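Long-range contact in regulatory protein YycH-like domain-containing protein (Eubacterium rectale, PDB 5COZ), which is of unknown function, binds a sodium ion in the crystal and is probably an exported lipoprotein with a domain like the regulatory protein YycH: residues D74-L79 with E105-D110. Residues are numbered along the deposited sequence; the frame is centred on the assembly and turned at random.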
ATOM      1  N   ASP A  74      13.777 -23.123   8.623  1.00 13.20           N
ATOM      2  CA  ASP A  74      15.062 -22.427   8.388  1.00 14.05           C
ATOM      3  C   ASP A  74      14.830 -21.037   7.816  1.00 14.06           C
ATOM      4  O   ASP A  74      15.404 -20.051   8.305  1.00 13.52           O
ATOM      5  CB  ASP A  74      15.961 -23.191   7.391  1.00 16.70           C
ATOM      6  CG  ASP A  74      16.550 -24.505   7.862  1.00 24.96           C
ATOM      7  OD1 ASP A  74      16.802 -24.641   9.082  1.00 23.31           O
ATOM      8  OD2 ASP A  74      16.848 -25.374   6.988  1.00 24.92           O
ATOM      9  N   LYS A  75      14.022 -20.966   6.731  1.00 12.11           N
ATOM     10  CA  LYS A  75      13.717 -19.702   6.073  1.00 11.71           C
ATOM     11  C   LYS A  75      13.012 -18.760   7.018  1.00 12.61           C
ATOM     12  O   LYS A  75      13.238 -17.549   6.981  1.00 12.42           O
ATOM     13  CB  LYS A  75      12.813 -19.929   4.845  1.00 15.34           C
ATOM     14  CG  LYS A  75      13.506 -20.539   3.645  1.00 25.68           C
ATOM     15  CD  LYS A  75      12.475 -20.697   2.532  1.00 31.62           C
ATOM     16  CE  LYS A  75      13.105 -20.938   1.196  1.00 43.22           C
ATOM     17  NZ  LYS A  75      12.072 -21.153   0.145  1.00 43.33           N
ATOM     18  N   CYS A  76      12.108 -19.321   7.855  1.00  9.18           N
ATOM     19  CA  CYS A  76      11.364 -18.530   8.817  1.00  8.19           C
ATOM     20  C   CYS A  76      12.324 -17.869   9.803  1.00  8.47           C
ATOM     21  O   CYS A  76      12.222 -16.669  10.078  1.00  8.86           O
ATOM     22  CB  CYS A  76      10.370 -19.420   9.541  1.00  8.06           C
ATOM     23  SG  CYS A  76       9.310 -18.496  10.663  1.00 11.48           S
ATOM     24  N   TYR A  77      13.248 -18.666  10.365  1.00  6.92           N
ATOM     25  CA  TYR A  77      14.183 -18.146  11.345  1.00  6.87           C
ATOM     26  C   TYR A  77      15.159 -17.166  10.704  1.00  9.25           C
ATOM     27  O   TYR A  77      15.568 -16.214  11.376  1.00  8.93           O
ATOM     28  CB  TYR A  77      14.918 -19.291  12.065  1.00  8.86           C
ATOM     29  CG  TYR A  77      14.125 -19.902  13.211  1.00  8.87           C
ATOM     30  CD1 TYR A  77      12.809 -20.343  13.022  1.00 10.05           C
ATOM     31  CD2 TYR A  77      14.708 -20.100  14.459  1.00  8.79           C
ATOM     32  CE1 TYR A  77      12.088 -20.933  14.058  1.00  9.74           C
ATOM     33  CE2 TYR A  77      14.009 -20.723  15.495  1.00  9.47           C
ATOM     34  CZ  TYR A  77      12.695 -21.131  15.286  1.00 10.63           C
ATOM     35  OH  TYR A  77      12.026 -21.752  16.312  1.00 10.85           O
ATOM     36  N   ASP A  78      15.503 -17.381   9.426  1.00  8.86           N
ATOM     37  CA  ASP A  78      16.356 -16.411   8.722  1.00  8.73           C
ATOM     38  C   ASP A  78      15.647 -15.046   8.639  1.00 11.32           C
ATOM     39  O   ASP A  78      16.282 -14.016   8.862  1.00 10.88           O
ATOM     40  CB  ASP A  78      16.714 -16.919   7.317  1.00  9.57           C
ATOM     41  CG  ASP A  78      17.715 -18.063   7.308  1.00 16.37           C
ATOM     42  OD1 ASP A  78      18.442 -18.233   8.322  1.00 15.75           O
ATOM     43  OD2 ASP A  78      17.832 -18.731   6.264  1.00 22.26           O
ATOM     44  N   LEU A  79      14.327 -15.053   8.351  1.00  8.36           N
ATOM     45  CA  LEU A  79      13.562 -13.815   8.309  1.00  7.73           C
ATOM     46  C   LEU A  79      13.499 -13.203   9.733  1.00  8.79           C
ATOM     47  O   LEU A  79      13.689 -11.988   9.915  1.00  9.53           O
ATOM     48  CB  LEU A  79      12.175 -14.099   7.756  1.00  8.14           C
ATOM     49  CG  LEU A  79      11.220 -12.887   7.731  1.00 11.22           C
ATOM     50  CD1 LEU A  79      11.831 -11.706   6.953  1.00 12.65           C
ATOM     51  CD2 LEU A  79       9.846 -13.307   7.160  1.00 11.28           C
ATOM     52  N   GLU A 105       1.704 -22.382   9.843  1.00 15.19           N
ATOM     53  CA  GLU A 105       2.600 -22.303  11.001  1.00 12.70           C
ATOM     54  C   GLU A 105       2.726 -20.858  11.461  1.00 12.88           C
ATOM     55  O   GLU A 105       2.806 -19.958  10.638  1.00 12.21           O
ATOM     56  CB  GLU A 105       4.006 -22.878  10.701  1.00 14.21           C
ATOM     57  CG  GLU A 105       4.033 -24.294  10.132  1.00 18.69           C
ATOM     58  CD  GLU A 105       3.221 -25.308  10.919  1.00 38.51           C
ATOM     59  OE1 GLU A 105       3.345 -25.325  12.164  1.00 24.29           O
ATOM     60  OE2 GLU A 105       2.423 -26.048  10.299  1.00 31.72           O
ATOM     61  N   ILE A 106       2.685 -20.640  12.767  1.00 10.37           N
ATOM     62  CA  ILE A 106       2.805 -19.301  13.354  1.00 10.96           C
ATOM     63  C   ILE A 106       3.934 -19.326  14.370  1.00 12.38           C
ATOM     64  O   ILE A 106       3.912 -20.149  15.288  1.00 13.01           O
ATOM     65  CB  ILE A 106       1.454 -18.906  14.027  1.00 15.54           C
ATOM     66  CG1 ILE A 106       0.288 -18.922  13.008  1.00 16.49           C
ATOM     67  CG2 ILE A 106       1.548 -17.554  14.783  1.00 17.12           C
ATOM     68  CD1 ILE A 106      -1.086 -19.176  13.639  1.00 23.50           C
ATOM     69  N   TYR A 107       4.936 -18.455  14.182  1.00  9.80           N
ATOM     70  CA  TYR A 107       6.068 -18.363  15.098  1.00  9.59           C
ATOM     71  C   TYR A 107       6.103 -17.017  15.741  1.00 12.82           C
ATOM     72  O   TYR A 107       5.961 -16.001  15.050  1.00 13.12           O
ATOM     73  CB  TYR A 107       7.391 -18.595  14.380  1.00 10.11           C
ATOM     74  CG  TYR A 107       7.592 -20.010  13.930  1.00  9.77           C
ATOM     75  CD1 TYR A 107       8.207 -20.945  14.759  1.00 11.56           C
ATOM     76  CD2 TYR A 107       7.171 -20.428  12.670  1.00  9.20           C
ATOM     77  CE1 TYR A 107       8.429 -22.246  14.333  1.00 10.41           C
ATOM     78  CE2 TYR A 107       7.385 -21.734  12.230  1.00 10.41           C
ATOM     79  CZ  TYR A 107       8.007 -22.641  13.073  1.00 13.10           C
ATOM     80  OH  TYR A 107       8.229 -23.934  12.655  1.00 15.26           O
ATOM     81  N   LEU A 108       6.337 -16.997  17.045  1.00 10.54           N
ATOM     82  CA  LEU A 108       6.422 -15.764  17.811  1.00 11.42           C
ATOM     83  C   LEU A 108       7.686 -15.702  18.612  1.00 12.52           C
ATOM     84  O   LEU A 108       8.118 -16.714  19.176  1.00 12.44           O
ATOM     85  CB  LEU A 108       5.229 -15.631  18.793  1.00 12.87           C
ATOM     86  CG  LEU A 108       3.820 -15.863  18.203  1.00 20.14           C
ATOM     87  CD1 LEU A 108       2.764 -15.701  19.273  1.00 22.81           C
ATOM     88  CD2 LEU A 108       3.501 -14.881  17.105  1.00 24.44           C
ATOM     89  N   TRP A 109       8.242 -14.495  18.746  1.00 10.66           N
ATOM     90  CA  TRP A 109       9.386 -14.219  19.625  1.00 10.51           C
ATOM     91  C   TRP A 109       9.027 -12.997  20.431  1.00 12.13           C
ATOM     92  O   TRP A 109       8.724 -11.953  19.853  1.00 12.20           O
ATOM     93  CB  TRP A 109      10.693 -13.988  18.849  1.00  9.65           C
ATOM     94  CG  TRP A 109      11.209 -15.213  18.185  1.00  9.13           C
ATOM     95  CD1 TRP A 109      12.158 -16.071  18.668  1.00 11.63           C
ATOM     96  CD2 TRP A 109      10.809 -15.726  16.918  1.00  8.85           C
ATOM     97  NE1 TRP A 109      12.373 -17.089  17.775  1.00 10.75           N
ATOM     98  CE2 TRP A 109      11.594 -16.878  16.666  1.00 10.79           C
ATOM     99  CE3 TRP A 109       9.912 -15.282  15.919  1.00  9.67           C
ATOM    100  CZ2 TRP A 109      11.489 -17.610  15.476  1.00 10.44           C
ATOM    101  CZ3 TRP A 109       9.830 -15.994  14.729  1.00 10.54           C
ATOM    102  CH2 TRP A 109      10.581 -17.168  14.538  1.00 10.52           C
ATOM    103  N   ASP A 110       9.029 -13.121  21.751  1.00 11.54           N
ATOM    104  CA  ASP A 110       8.629 -12.007  22.590  1.00 13.25           C
ATOM    105  C   ASP A 110       9.658 -11.694  23.645  1.00 17.15           C
ATOM    106  O   ASP A 110      10.186 -12.598  24.296  1.00 16.41           O
ATOM    107  CB  ASP A 110       7.295 -12.379  23.281  1.00 16.26           C
ATOM    108  CG  ASP A 110       6.130 -12.400  22.321  1.00 27.24           C
ATOM    109  OD1 ASP A 110       5.623 -11.314  21.989  1.00 28.43           O
ATOM    110  OD2 ASP A 110       5.767 -13.502  21.849  1.00 29.73           O
TER
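Y77 meets two rings of the strand at once, W109 over one of its faces and Y107 at its edge. The benzo edge of W109 points into the Y77 face, with CZ2 of W109 3.7 Å from CE1 of Y77. Their planes stand at 82°, an edge-to-face (T-shaped) pair. Toward Y107 the roles change: Y77 now offers its own edge, and CE1 of Y77 lies 3.9 Å from CE1 of Y107. This second pair is offset edge-to-face, with planes at 80°. C76 reaches the CD2 side of the Y107 ring obliquely, its SG 3.5 Å from CD2 of Y107, a sulfur-aromatic contact. The CB of C76 already points at the strand, and a chi1 of -175° extends SG away from the backbone N, up to the Y107 ring. SG of C76 also lies near the W109 edge, 4.3 Å from CH2 of W109. Without the Y77 ring, as with an alanine here, the W109 edge would probably lose the face it points into, and a gap would open beside Y107. Y77 OH makes a weak hydrogen bond to Q96. The cluster packs the first turns of helix 73-87 against one face of an antiparallel sheet. There, strand 104-111 runs between strands 95-101 and 116-120. I120 of strand 116-120 touches both C76 and W109, and M80, further along the helix, also packs on W109.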